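Local coordinates for protein extragenic suppressor (PDB 1XI6) that hydrolyses fructose 1,6-bisphosphate to fructose 6-phosphate and phosphate with magnesium as cofactor, and acts weakly on inositol 1-phosphate and a few other phosphate esters, at residues S110-K115 against I120-Y125; T88-P93 against D210-T215; F13-A18 against E134-E139; F106-L111 against I184-A189; K115-I120 against I235-T240. All blocks are in the same frame, centred on the assembly; numbering follows the deposited sequence.

Interaction 1. Residues S110-K115 against I120-Y125; sequences SLAVFK and IYAIIY
Leu-111 and Ile-123 face each other as a hydrogen-bonded antiparallel pair, and this pair belongs to the densely filled part of the contact. The N of Leu-111 gives to the O of Ile-123 (3.2 Å), and the N of Ile-123 returns a bond to the O of Leu-111 (2.9 Å). Their side chains lie alongside one another and point the same way, with Leu-111 CB 3.8 Å from Ile-123 CG1. In Ile-123 that branch stands between the backbone N and the carbonyl carbon (chi1 64°), which swings it across to the neighbouring strand. On this face helix 11-28 packs over the strands, its Ala-18 meeting Ile-123. Ala-112 and Ala-122 bring small methyls to the other face, where both touch Ile-216 of helix 208-219, and Ser-110 CB there meets Ile-124 CG1 at 3.9 Å.

Toward the turn the strands pack just as closely, Val-113 CG1 reaching Ile-120 CG1 (3.9 Å), while the outer side begins to meet solvent: Ile-120 and Lys-115 are partly exposed. Lys-115 offers only its CB to Ile-120 CG2, at 3.9 Å, while its chain bends off to a long, weak ion pair with Glu-86. The backbone pairing changes here as well. Val-113 O takes a nearly straight bond from Ile-120 N (2.9 Å) and a weak one from Tyr-121 N, so two residues of one strand oppose a single residue of the other. That is a classic beta bulge, set in the central beta hairpin of the large mixed sheet of an inositol monophosphatase-type fold.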
# COMPACT_ATOMS: atom_id res chain seq x y z
N SER A 110 4.64 2.89 -3.19
CA SER A 110 4.18 3.43 -1.89
C SER A 110 5.30 3.77 -0.90
O SER A 110 6.36 3.14 -0.90
CB SER A 110 3.13 2.52 -1.25
OG SER A 110 3.70 1.33 -0.77
N LEU A 111 5.05 4.78 -0.08
CA LEU A 111 5.96 5.20 0.98
C LEU A 111 5.17 5.50 2.22
O LEU A 111 4.21 6.24 2.16
CB LEU A 111 6.74 6.46 0.59
CG LEU A 111 7.63 6.46 -0.65
CD1 LEU A 111 8.11 7.86 -0.91
CD2 LEU A 111 8.82 5.52 -0.48
N ALA A 112 5.59 4.93 3.34
CA ALA A 112 5.03 5.28 4.65
C ALA A 112 6.15 5.81 5.56
O ALA A 112 7.17 5.16 5.74
CB ALA A 112 4.33 4.08 5.29
N VAL A 113 5.95 7.01 6.09
CA VAL A 113 6.97 7.74 6.85
C VAL A 113 6.57 7.88 8.31
O VAL A 113 5.54 8.49 8.64
CB VAL A 113 7.23 9.16 6.25
CG1 VAL A 113 8.15 9.98 7.15
CG2 VAL A 113 7.81 9.05 4.85
N PHE A 114 7.40 7.32 9.19
CA PHE A 114 7.16 7.38 10.62
C PHE A 114 8.17 8.30 11.30
O PHE A 114 9.35 8.32 10.95
CB PHE A 114 7.24 5.99 11.24
CG PHE A 114 6.18 5.05 10.75
CD1 PHE A 114 6.31 4.40 9.52
CD2 PHE A 114 5.05 4.80 11.52
CE1 PHE A 114 5.32 3.52 9.07
CE2 PHE A 114 4.06 3.92 11.08
CZ PHE A 114 4.20 3.28 9.84
N LYS A 115 7.67 9.08 12.26
CA LYS A 115 8.50 9.80 13.21
C LYS A 115 8.43 9.01 14.51
O LYS A 115 7.43 9.07 15.23
CB LYS A 115 8.00 11.22 13.41
CG LYS A 115 8.89 12.06 14.29
CD LYS A 115 8.34 13.45 14.47
CE LYS A 115 9.47 14.45 14.65
NZ LYS A 115 9.09 15.55 15.58
N ILE A 120 3.37 9.68 10.12
CA ILE A 120 3.16 11.11 9.86
C ILE A 120 2.80 11.42 8.40
O ILE A 120 2.28 12.50 8.11
CB ILE A 120 4.35 12.01 10.31
CG1 ILE A 120 5.65 11.66 9.56
CG2 ILE A 120 4.54 11.95 11.83
CD1 ILE A 120 6.55 12.86 9.29
N TYR A 121 3.10 10.48 7.50
CA TYR A 121 2.91 10.67 6.06
C TYR A 121 2.95 9.33 5.34
O TYR A 121 3.81 8.49 5.61
CB TYR A 121 4.01 11.57 5.49
CG TYR A 121 3.70 12.17 4.14
CD1 TYR A 121 4.61 12.07 3.09
CD2 TYR A 121 2.51 12.86 3.91
CE1 TYR A 121 4.35 12.63 1.85
CE2 TYR A 121 2.24 13.42 2.66
CZ TYR A 121 3.16 13.30 1.64
OH TYR A 121 2.90 13.86 0.42
N ALA A 122 2.00 9.16 4.43
CA ALA A 122 1.96 7.98 3.57
C ALA A 122 1.47 8.41 2.20
O ALA A 122 0.60 9.27 2.09
CB ALA A 122 1.08 6.90 4.17
N ILE A 123 2.05 7.82 1.16
CA ILE A 123 1.60 8.05 -0.21
C ILE A 123 1.43 6.76 -1.00
O ILE A 123 2.13 5.77 -0.78
CB ILE A 123 2.54 8.99 -1.00
CG1 ILE A 123 3.93 8.35 -1.17
CG2 ILE A 123 2.63 10.36 -0.33
CD1 ILE A 123 4.46 8.41 -2.57
N ILE A 124 0.46 6.77 -1.91
CA ILE A 124 0.35 5.75 -2.93
C ILE A 124 0.20 6.49 -4.25
O ILE A 124 -0.71 7.30 -4.41
CB ILE A 124 -0.82 4.79 -2.68
CG1 ILE A 124 -0.49 3.89 -1.49
CG2 ILE A 124 -1.08 3.92 -3.90
CD1 ILE A 124 -1.65 3.21 -0.87
N TYR A 125 1.11 6.23 -5.18
CA TYR A 125 0.97 6.74 -6.52
C TYR A 125 0.58 5.63 -7.49
O TYR A 125 1.23 4.58 -7.53
CB TYR A 125 2.22 7.49 -7.00
CG TYR A 125 2.06 8.06 -8.40
CD1 TYR A 125 2.73 7.51 -9.48
CD2 TYR A 125 1.21 9.16 -8.63
CE1 TYR A 125 2.56 8.03 -10.77
CE2 TYR A 125 1.04 9.69 -9.92
CZ TYR A 125 1.72 9.12 -10.98
OH TYR A 125 1.57 9.64 -12.24

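Interaction 2. Residues T88-P93 against D210-T215; sequences TVIVDP and DIAAGT
This is a small, buried contact between a sheet and a helix at the probable metal site, where Asp-92 of strand 87-92 meets Asp-210 of helix 208-219. The two segments carry the paired signatures of the inositol monophosphatase superfamily: the Asp-Pro-Leu-Asp-Gly-Ser run that begins at Asp-92, and the Asp-Ile-Ala-Ala-Gly run of the helix. By similarity to relatives both aspartates bind the second magnesium ion, and Asp-92 also binds the first.

Their side chains approach from different directions. The Asp-92 carboxylate continues from a CB bond that points at the helix, its CG held anti to the backbone N (chi1 -164°). Asp-210 leaves its helix facing away and comes back only at its end. OD2 of Asp-92 and OD2 of Asp-210 thus stand 3.4 Å apart, two acceptors with no hydrogen bond between them and their carboxylate planes turned 54° from each other. Oxygens converging in this way are consistent with a cation shared between them. The second oxygen of Asp-210, OD1, is held by the backbone N of Arg-207, which limits rotation of the group, and Ser-110 of the next strand packs beside Asp-92.

Two residues away along each segment, the chemistry becomes purely apolar. Ile-90 and Ala-212 both direct their side chains into the interface, and Ile-235 from a nearby loop touches each of them. Across the two segments the meeting is of single methyls, Ile-90 CD1 lying 3.9 Å from Ala-212 CB.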
# COMPACT_ATOMS: atom_id res chain seq x y z
N THR A 88 11.56 6.52 10.15
CA THR A 88 11.54 5.24 9.45
C THR A 88 10.64 5.33 8.22
O THR A 88 9.48 5.75 8.31
CB THR A 88 11.07 4.09 10.39
OG1 THR A 88 11.89 4.07 11.55
CG2 THR A 88 11.16 2.74 9.70
N VAL A 89 11.19 4.94 7.07
CA VAL A 89 10.44 4.89 5.82
C VAL A 89 10.19 3.43 5.42
O VAL A 89 11.14 2.68 5.19
CB VAL A 89 11.18 5.64 4.67
CG1 VAL A 89 10.30 5.76 3.46
CG2 VAL A 89 11.60 7.02 5.11
N ILE A 90 8.93 3.04 5.36
CA ILE A 90 8.56 1.76 4.76
C ILE A 90 8.29 1.98 3.27
O ILE A 90 7.47 2.80 2.88
CB ILE A 90 7.35 1.09 5.43
CG1 ILE A 90 7.54 1.07 6.95
CG2 ILE A 90 7.14 -0.31 4.83
CD1 ILE A 90 6.46 0.32 7.73
N VAL A 91 9.02 1.22 2.46
CA VAL A 91 9.04 1.37 1.02
C VAL A 91 8.44 0.14 0.34
O VAL A 91 8.93 -0.99 0.53
CB VAL A 91 10.50 1.58 0.54
CG1 VAL A 91 10.60 1.54 -0.99
CG2 VAL A 91 11.05 2.88 1.07
N ASP A 92 7.40 0.34 -0.46
CA ASP A 92 7.01 -0.68 -1.43
C ASP A 92 7.29 -0.10 -2.82
O ASP A 92 6.53 0.74 -3.30
CB ASP A 92 5.55 -1.14 -1.27
CG ASP A 92 5.25 -2.46 -2.00
OD1 ASP A 92 6.07 -2.92 -2.84
OD2 ASP A 92 4.18 -3.05 -1.73
N PRO A 93 8.40 -0.54 -3.45
CA PRO A 93 8.80 0.04 -4.73
C PRO A 93 7.88 -0.32 -5.90
O PRO A 93 7.75 0.48 -6.83
CB PRO A 93 10.21 -0.50 -4.94
CG PRO A 93 10.26 -1.77 -4.14
CD PRO A 93 9.33 -1.59 -2.98
N ASP A 210 3.74 -4.27 2.45
CA ASP A 210 2.64 -4.16 1.50
C ASP A 210 1.53 -3.26 2.00
O ASP A 210 0.99 -2.46 1.24
CB ASP A 210 2.05 -5.54 1.15
CG ASP A 210 3.08 -6.50 0.57
OD1 ASP A 210 3.21 -7.63 1.09
OD2 ASP A 210 3.76 -6.13 -0.42
N ILE A 211 1.19 -3.37 3.28
CA ILE A 211 -0.08 -2.79 3.73
C ILE A 211 0.04 -1.49 4.53
O ILE A 211 -0.96 -0.83 4.77
CB ILE A 211 -0.92 -3.84 4.49
CG1 ILE A 211 -0.22 -4.23 5.80
CG2 ILE A 211 -1.17 -5.06 3.60
CD1 ILE A 211 -1.19 -4.60 6.90
N ALA A 212 1.26 -1.13 4.91
CA ALA A 212 1.51 0.04 5.74
C ALA A 212 0.88 1.34 5.21
O ALA A 212 -0.04 1.88 5.84
CB ALA A 212 3.00 0.22 5.97
N ALA A 213 1.35 1.82 4.07
CA ALA A 213 0.86 3.07 3.48
C ALA A 213 -0.65 3.03 3.21
O ALA A 213 -1.36 4.00 3.48
CB ALA A 213 1.63 3.40 2.21
N GLY A 214 -1.13 1.90 2.70
CA GLY A 214 -2.55 1.69 2.42
C GLY A 214 -3.44 1.69 3.64
O GLY A 214 -4.59 2.11 3.56
N THR A 215 -2.92 1.19 4.77
CA THR A 215 -3.62 1.27 6.07
C THR A 215 -3.76 2.73 6.51
O THR A 215 -4.84 3.17 6.87
CB THR A 215 -2.88 0.51 7.19
OG1 THR A 215 -2.74 -0.87 6.83

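Interaction 3. Residues F13-A18 against E134-E139; sequences FWREVA and EGIPGE
Arg-15 and Glu-134 form a salt bridge in which two nitrogens converge on a single carboxylate oxygen. NE of Arg-15 gives the stronger bond, 2.8 Å to Glu-134 OE2. NH2 adds a weak one to the same oxygen at 3.2 Å. The NE bond is received on the syn lone pair of OE2, the side of the other carboxylate oxygen, and OE2 lies somewhat out of the guanidinium plane. Because the two planar groups stand almost perpendicular, 82° apart, the familiar flat, two-oxygen pairing of arginine with a carboxylate is not made. OE2 has a further and stronger partner, the hydroxyl of Tyr-121, so three donors, one of them weak, converge on this atom, which should limit the carboxylate's freedom to turn.

The bridge joins helix 11-28 to strand 131-136 and spans the neighbouring strand 118-126: the helix lies across one face of the large mixed sheet of this inositol monophosphatase-like fold. Reaching the strand takes a bend in the arginine chain. Its CG is anti to the backbone N (chi1 -169°), the next bond is extended, and a turn at chi3 (-71°) brings NE round to the glutamate.

Beyond the charged groups, CD1 of Ile-136 comes up to the edge of the guanidinium, 3.7 Å from Arg-15 NH2, the two side chains crossing at about a right angle. Tyr-121 touches both Arg-15 and Ile-136, and Leu-11, at the start of the same helix, packs against Ile-136 from the helix side.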
# COMPACT_ATOMS: atom_id res chain seq x y z
N PHE A 13 8.56 18.68 3.02
CA PHE A 13 9.80 17.97 2.71
C PHE A 13 9.50 16.58 2.13
O PHE A 13 10.06 16.22 1.09
CB PHE A 13 10.72 17.87 3.93
CG PHE A 13 11.97 17.05 3.68
CD1 PHE A 13 12.07 15.74 4.18
CD2 PHE A 13 13.03 17.57 2.95
CE1 PHE A 13 13.22 14.97 3.96
CE2 PHE A 13 14.18 16.80 2.71
CZ PHE A 13 14.27 15.50 3.22
N TRP A 14 8.63 15.82 2.79
CA TRP A 14 8.35 14.45 2.37
C TRP A 14 7.55 14.38 1.08
O TRP A 14 7.82 13.52 0.24
CB TRP A 14 7.66 13.66 3.49
CG TRP A 14 8.58 13.41 4.63
CD1 TRP A 14 8.51 13.96 5.88
CD2 TRP A 14 9.75 12.57 4.62
NE1 TRP A 14 9.55 13.50 6.65
CE2 TRP A 14 10.33 12.66 5.91
CE3 TRP A 14 10.36 11.75 3.66
CZ2 TRP A 14 11.49 11.96 6.26
CZ3 TRP A 14 11.53 11.05 4.00
CH2 TRP A 14 12.08 11.16 5.30
N ARG A 15 6.59 15.30 0.92
CA ARG A 15 5.86 15.43 -0.33
C ARG A 15 6.86 15.58 -1.49
O ARG A 15 6.76 14.86 -2.48
CB ARG A 15 4.87 16.60 -0.27
CG ARG A 15 3.89 16.65 -1.44
CD ARG A 15 2.85 17.77 -1.31
NE ARG A 15 1.86 17.49 -0.26
CZ ARG A 15 1.81 18.08 0.93
NH1 ARG A 15 2.69 19.02 1.28
NH2 ARG A 15 0.87 17.72 1.80
N GLU A 16 7.84 16.48 -1.34
CA GLU A 16 8.81 16.78 -2.39
C GLU A 16 9.64 15.55 -2.79
O GLU A 16 9.93 15.34 -3.98
CB GLU A 16 9.72 17.95 -1.98
N VAL A 17 10.01 14.75 -1.79
CA VAL A 17 10.79 13.53 -1.99
C VAL A 17 9.97 12.50 -2.78
O VAL A 17 10.49 11.86 -3.72
CB VAL A 17 11.32 12.97 -0.63
CG1 VAL A 17 11.64 11.48 -0.69
CG2 VAL A 17 12.56 13.74 -0.18
N ALA A 18 8.70 12.36 -2.39
CA ALA A 18 7.76 11.47 -3.07
C ALA A 18 7.58 11.85 -4.55
O ALA A 18 7.67 11.00 -5.42
CB ALA A 18 6.42 11.47 -2.34
N GLU A 134 -2.66 10.64 -0.67
CA GLU A 134 -1.93 11.09 0.51
C GLU A 134 -2.65 10.73 1.79
O GLU A 134 -3.86 10.88 1.90
CB GLU A 134 -1.68 12.59 0.45
CG GLU A 134 -0.46 12.94 -0.35
CD GLU A 134 -0.31 14.43 -0.53
OE1 GLU A 134 -1.16 15.04 -1.23
OE2 GLU A 134 0.65 15.01 0.02
N GLY A 135 -1.90 10.23 2.76
CA GLY A 135 -2.42 9.92 4.08
C GLY A 135 -1.65 10.73 5.09
O GLY A 135 -0.47 10.46 5.34
N ILE A 136 -2.31 11.73 5.66
CA ILE A 136 -1.67 12.72 6.54
C ILE A 136 -2.41 12.77 7.89
O ILE A 136 -3.46 13.44 8.01
CB ILE A 136 -1.63 14.12 5.86
CG1 ILE A 136 -1.02 14.02 4.45
CG2 ILE A 136 -0.88 15.12 6.75
CD1 ILE A 136 -1.24 15.24 3.55
N PRO A 137 -1.89 12.05 8.91
CA PRO A 137 -2.47 12.10 10.26
C PRO A 137 -2.73 13.52 10.75
O PRO A 137 -1.86 14.40 10.62
CB PRO A 137 -1.41 11.38 11.11
CG PRO A 137 -0.91 10.34 10.17
CD PRO A 137 -0.76 11.10 8.87
N GLY A 138 -3.94 13.74 11.29
CA GLY A 138 -4.38 15.06 11.73
C GLY A 138 -4.67 15.99 10.56
O GLY A 138 -4.56 17.21 10.70
N GLU A 139 -5.01 15.40 9.42
CA GLU A 139 -5.47 16.13 8.22
C GLU A 139 -6.40 15.26 7.37
O GLU A 139 -7.25 15.78 6.65
CB GLU A 139 -4.29 16.60 7.36
CG GLU A 139 -3.71 17.96 7.74
CD GLU A 139 -2.66 18.44 6.73
OE1 GLU A 139 -1.51 18.72 7.14
OE2 GLU A 139 -3.00 18.55 5.52

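Interaction 4. Residues F106-L111 against I184-A189; sequences FFALSL and IALELA
Leu-186 reaches from helix 184-193 to the chain of Phe-106, Phe-107 and Ala-108, and its conformation decides how the contact is shared. With CG anti to the backbone N (chi1 -170°) and chi2 at 52°, the leucine fork opens against the other segment with one methyl for each end. CD2 rests at the rim of the Phe-106 ring, in its plane, 3.9 Å from CD1 of that phenylalanine. The same methyl lies 3.8 Å from the backbone N of Phe-107, so it touches main chain as well as ring. CD1 of Leu-186 turns to Ala-108 and stands 4.3 Å from its CB, a looser meeting.

Phe-106 has its CG beside its own backbone N (chi1 -74°), and its side chain runs at about a right angle to that of Leu-186, presenting an edge and not a face. The CB bond of Phe-107 points away from the helix, and its ring meets Phe-100 edge-to-face.

The helix starts next to the probable active site: Ile-184 binds substrate by similarity, and Leu-186 N is hydrogen-bonded to Asp-95. From there it lies between two sheets, Leu-186 facing strand 108-115 of the larger one and Leu-188 packing on Val-199 of strand 198-202 in the smaller.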
# COMPACT_ATOMS: atom_id res chain seq x y z
N PHE A 106 -2.80 -2.66 -12.83
CA PHE A 106 -2.90 -2.45 -11.38
C PHE A 106 -1.59 -2.62 -10.66
O PHE A 106 -1.15 -3.75 -10.39
CB PHE A 106 -3.90 -3.39 -10.75
CG PHE A 106 -5.28 -3.02 -11.03
CD1 PHE A 106 -5.86 -1.92 -10.40
CD2 PHE A 106 -6.02 -3.75 -11.95
CE1 PHE A 106 -7.16 -1.56 -10.68
CE2 PHE A 106 -7.33 -3.41 -12.24
CZ PHE A 106 -7.90 -2.32 -11.60
N PHE A 107 -0.99 -1.49 -10.35
CA PHE A 107 0.30 -1.44 -9.67
C PHE A 107 0.48 -0.05 -9.09
O PHE A 107 -0.10 0.92 -9.58
CB PHE A 107 1.45 -1.83 -10.61
CG PHE A 107 1.56 -0.99 -11.85
CD1 PHE A 107 0.79 -1.28 -12.97
CD2 PHE A 107 2.43 0.10 -11.89
CE1 PHE A 107 0.88 -0.51 -14.11
CE2 PHE A 107 2.53 0.88 -13.02
CZ PHE A 107 1.76 0.58 -14.14
N ALA A 108 1.29 0.03 -8.04
CA ALA A 108 1.56 1.28 -7.35
C ALA A 108 2.96 1.29 -6.72
O ALA A 108 3.55 0.25 -6.49
CB ALA A 108 0.50 1.53 -6.28
N LEU A 109 3.47 2.50 -6.49
CA LEU A 109 4.62 2.74 -5.63
C LEU A 109 4.05 3.27 -4.32
O LEU A 109 3.07 4.01 -4.34
CB LEU A 109 5.55 3.79 -6.27
N SER A 110 4.64 2.89 -3.19
CA SER A 110 4.18 3.43 -1.89
C SER A 110 5.30 3.77 -0.90
O SER A 110 6.36 3.14 -0.90
CB SER A 110 3.13 2.52 -1.25
OG SER A 110 3.70 1.33 -0.77
N LEU A 111 5.05 4.78 -0.08
CA LEU A 111 5.96 5.20 0.98
C LEU A 111 5.17 5.50 2.22
O LEU A 111 4.21 6.24 2.16
CB LEU A 111 6.74 6.46 0.59
CG LEU A 111 7.63 6.46 -0.65
CD1 LEU A 111 8.11 7.86 -0.91
CD2 LEU A 111 8.82 5.52 -0.48
N ILE A 184 -2.57 -5.04 -3.41
CA ILE A 184 -3.36 -4.79 -2.19
C ILE A 184 -3.19 -3.38 -1.60
O ILE A 184 -4.14 -2.80 -1.07
CB ILE A 184 -3.15 -5.90 -1.13
CG1 ILE A 184 -4.22 -5.79 -0.04
CG2 ILE A 184 -1.71 -5.86 -0.56
CD1 ILE A 184 -4.44 -7.04 0.75
N ALA A 185 -1.97 -2.85 -1.69
CA ALA A 185 -1.69 -1.45 -1.36
C ALA A 185 -2.68 -0.57 -2.11
O ALA A 185 -3.27 0.34 -1.52
N LEU A 186 -2.87 -0.86 -3.39
CA LEU A 186 -3.71 -0.05 -4.26
C LEU A 186 -5.19 -0.21 -3.96
O LEU A 186 -5.94 0.76 -3.99
CB LEU A 186 -3.41 -0.34 -5.73
CG LEU A 186 -4.03 0.57 -6.79
CD1 LEU A 186 -3.74 2.03 -6.50
CD2 LEU A 186 -3.54 0.20 -8.15
N GLU A 187 -5.61 -1.44 -3.68
CA GLU A 187 -7.01 -1.71 -3.38
C GLU A 187 -7.48 -0.96 -2.14
O GLU A 187 -8.58 -0.44 -2.12
CB GLU A 187 -7.24 -3.21 -3.28
CG GLU A 187 -7.41 -3.85 -4.64
CD GLU A 187 -6.94 -5.28 -4.68
OE1 GLU A 187 -7.78 -6.21 -4.64
OE2 GLU A 187 -5.71 -5.49 -4.76
N LEU A 188 -6.62 -0.90 -1.12
CA LEU A 188 -6.85 -0.08 0.07
C LEU A 188 -7.05 1.40 -0.26
O LEU A 188 -7.87 2.07 0.37
CB LEU A 188 -5.69 -0.24 1.07
CG LEU A 188 -5.50 -1.59 1.77
CD1 LEU A 188 -4.12 -1.69 2.40
CD2 LEU A 188 -6.59 -1.85 2.81
N ALA A 189 -6.30 1.90 -1.24
CA ALA A 189 -6.44 3.29 -1.69
C ALA A 189 -7.78 3.51 -2.39
O ALA A 189 -8.34 4.60 -2.33
CB ALA A 189 -5.27 3.71 -2.60

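Interaction 5. Residues K115-I120 against I235-T240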
# COMPACT_ATOMS: atom_id res chain seq x y z
N LYS A 115 7.67 9.08 12.26
CA LYS A 115 8.50 9.80 13.21
C LYS A 115 8.43 9.01 14.51
O LYS A 115 7.43 9.07 15.23
CB LYS A 115 8.00 11.22 13.41
CG LYS A 115 8.89 12.06 14.29
CD LYS A 115 8.34 13.45 14.47
CE LYS A 115 9.47 14.45 14.65
NZ LYS A 115 9.09 15.55 15.58
N LYS A 116 9.49 8.25 14.78
CA LYS A 116 9.52 7.30 15.90
C LYS A 116 8.49 6.19 15.65
O LYS A 116 8.69 5.37 14.75
CB LYS A 116 9.35 8.00 17.27
CG LYS A 116 10.56 8.86 17.69
CD LYS A 116 10.33 9.64 18.99
CE LYS A 116 9.82 11.08 18.73
NZ LYS A 116 9.48 11.82 19.99
N ASP A 117 7.39 6.16 16.40
CA ASP A 117 6.40 5.09 16.24
C ASP A 117 5.04 5.57 15.70
O ASP A 117 4.16 4.76 15.37
CB ASP A 117 6.23 4.28 17.54
CG ASP A 117 7.09 2.99 17.55
OD1 ASP A 117 8.16 2.95 16.90
OD2 ASP A 117 6.69 2.01 18.23
N LYS A 118 4.86 6.88 15.60
CA LYS A 118 3.66 7.44 14.99
C LYS A 118 3.91 7.65 13.49
O LYS A 118 4.95 8.20 13.11
CB LYS A 118 3.26 8.76 15.66
N PRO A 119 2.97 7.18 12.63
CA PRO A 119 2.94 7.55 11.22
C PRO A 119 2.66 9.03 11.04
O PRO A 119 1.81 9.57 11.73
CB PRO A 119 1.78 6.72 10.67
CG PRO A 119 0.92 6.44 11.84
CD PRO A 119 1.88 6.24 12.96
N ILE A 120 3.37 9.68 10.12
CA ILE A 120 3.16 11.11 9.86
C ILE A 120 2.80 11.42 8.40
O ILE A 120 2.28 12.50 8.11
CB ILE A 120 4.35 12.01 10.31
CG1 ILE A 120 5.65 11.66 9.56
CG2 ILE A 120 4.54 11.95 11.83
CD1 ILE A 120 6.55 12.86 9.29
N ILE A 235 1.12 -1.86 12.73
CA ILE A 235 2.18 -1.87 11.71
C ILE A 235 3.60 -2.06 12.30
O ILE A 235 4.22 -1.10 12.78
CB ILE A 235 2.13 -0.58 10.83
CG1 ILE A 235 0.73 -0.35 10.23
CG2 ILE A 235 3.21 -0.62 9.73
CD1 ILE A 235 0.18 -1.53 9.37
N SER A 236 4.10 -3.30 12.26
CA SER A 236 5.50 -3.61 12.65
C SER A 236 6.50 -3.01 11.66
O SER A 236 6.22 -2.90 10.46
CB SER A 236 5.74 -5.12 12.73
OG SER A 236 5.05 -5.72 13.82
N PHE A 237 7.68 -2.64 12.16
CA PHE A 237 8.74 -2.12 11.29
C PHE A 237 9.61 -3.25 10.69
O PHE A 237 10.84 -3.11 10.61
CB PHE A 237 9.62 -1.10 12.04
CG PHE A 237 8.96 0.25 12.29
CD1 PHE A 237 9.58 1.18 13.14
CD2 PHE A 237 7.74 0.61 11.69
CE1 PHE A 237 8.99 2.43 13.39
CE2 PHE A 237 7.16 1.86 11.94
CZ PHE A 237 7.78 2.76 12.79
N ASN A 238 8.99 -4.35 10.28
CA ASN A 238 9.73 -5.44 9.61
C ASN A 238 9.18 -5.80 8.21
O ASN A 238 8.14 -5.30 7.80
CB ASN A 238 9.82 -6.68 10.52
CG ASN A 238 8.46 -7.31 10.81
OD1 ASN A 238 7.80 -7.86 9.91
ND2 ASN A 238 8.04 -7.24 12.08
N ALA A 239 9.89 -6.66 7.49
CA ALA A 239 9.41 -7.14 6.18
C ALA A 239 9.05 -8.64 6.21
O ALA A 239 9.02 -9.30 5.15
CB ALA A 239 10.46 -6.85 5.10
N THR A 240 8.75 -9.15 7.41
CA THR A 240 8.61 -10.60 7.65
C THR A 240 7.23 -11.02 8.17
O THR A 240 6.72 -12.08 7.77
CB THR A 240 9.70 -11.14 8.62
OG1 THR A 240 9.66 -10.39 9.85
CG2 THR A 240 11.10 -11.06 7.99
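Phe-237 keeps its CG beside the backbone N and opposite the carbonyl carbon (chi1 -73°), a setting that sends its ring out of the loop toward Lys-116 and Asp-117. Those two residues form the corner of a type II' beta turn from Lys-115 to Lys-118, the tight connection of the hairpin made by strands 108-115 and 118-126. The positive phi of Lys-116 (65°) belongs to this turn. Its end residues are bonded both ways, Lys-115 N to Lys-118 O and, weakly, Lys-118 N back to Lys-115 O, the second being the bond of the turn itself.

The contact is made by one aromatic ring and two oxygens at the protein surface. The carbonyl oxygen of Lys-116 lies in the ring plane, at its edge, 3.3 Å from Phe-237 CE1. Close by, Asp-117 bends its carboxylate inward although its CB starts off along the interface, and OD1 comes to 3.6 Å from the same CE1. Carboxylate and ring planes are steeply inclined, 76° apart. The electropositive ring edge may be slightly attracted to the Lys-116 carbonyl oxygen.

Inward from the turn, Phe-237 meets Phe-114 edge-to-face and touches Thr-88, which links this loop to the large sheet of the inositol monophosphatase-like fold. Just past the phenylalanine the loop is folded on itself by an Asx turn, in which Asn-238 OD1 accepts from the backbone N of Thr-240 at 3.0 Å.

Four of the contacts are buried, and interaction 5 lies at the surface. Interactions 1 and 4 share strand 108-115, one through backbone pairing with its hairpin partner, the other through a leucine from a helix. Interaction 5 sits at the turn of that same hairpin, where a backbone and a carboxylate oxygen meet an aromatic ring. Interactions 2 and 3 place helices against different parts of the large sheet: the first brings acidic groups together at the probable magnesium site, while the second, remote from it, pairs opposite charges. Tyr-121 connects interactions 1 and 3, and Ile-235 and Phe-237 tie the loop of interaction 5 to strand 87-92 of interaction 2.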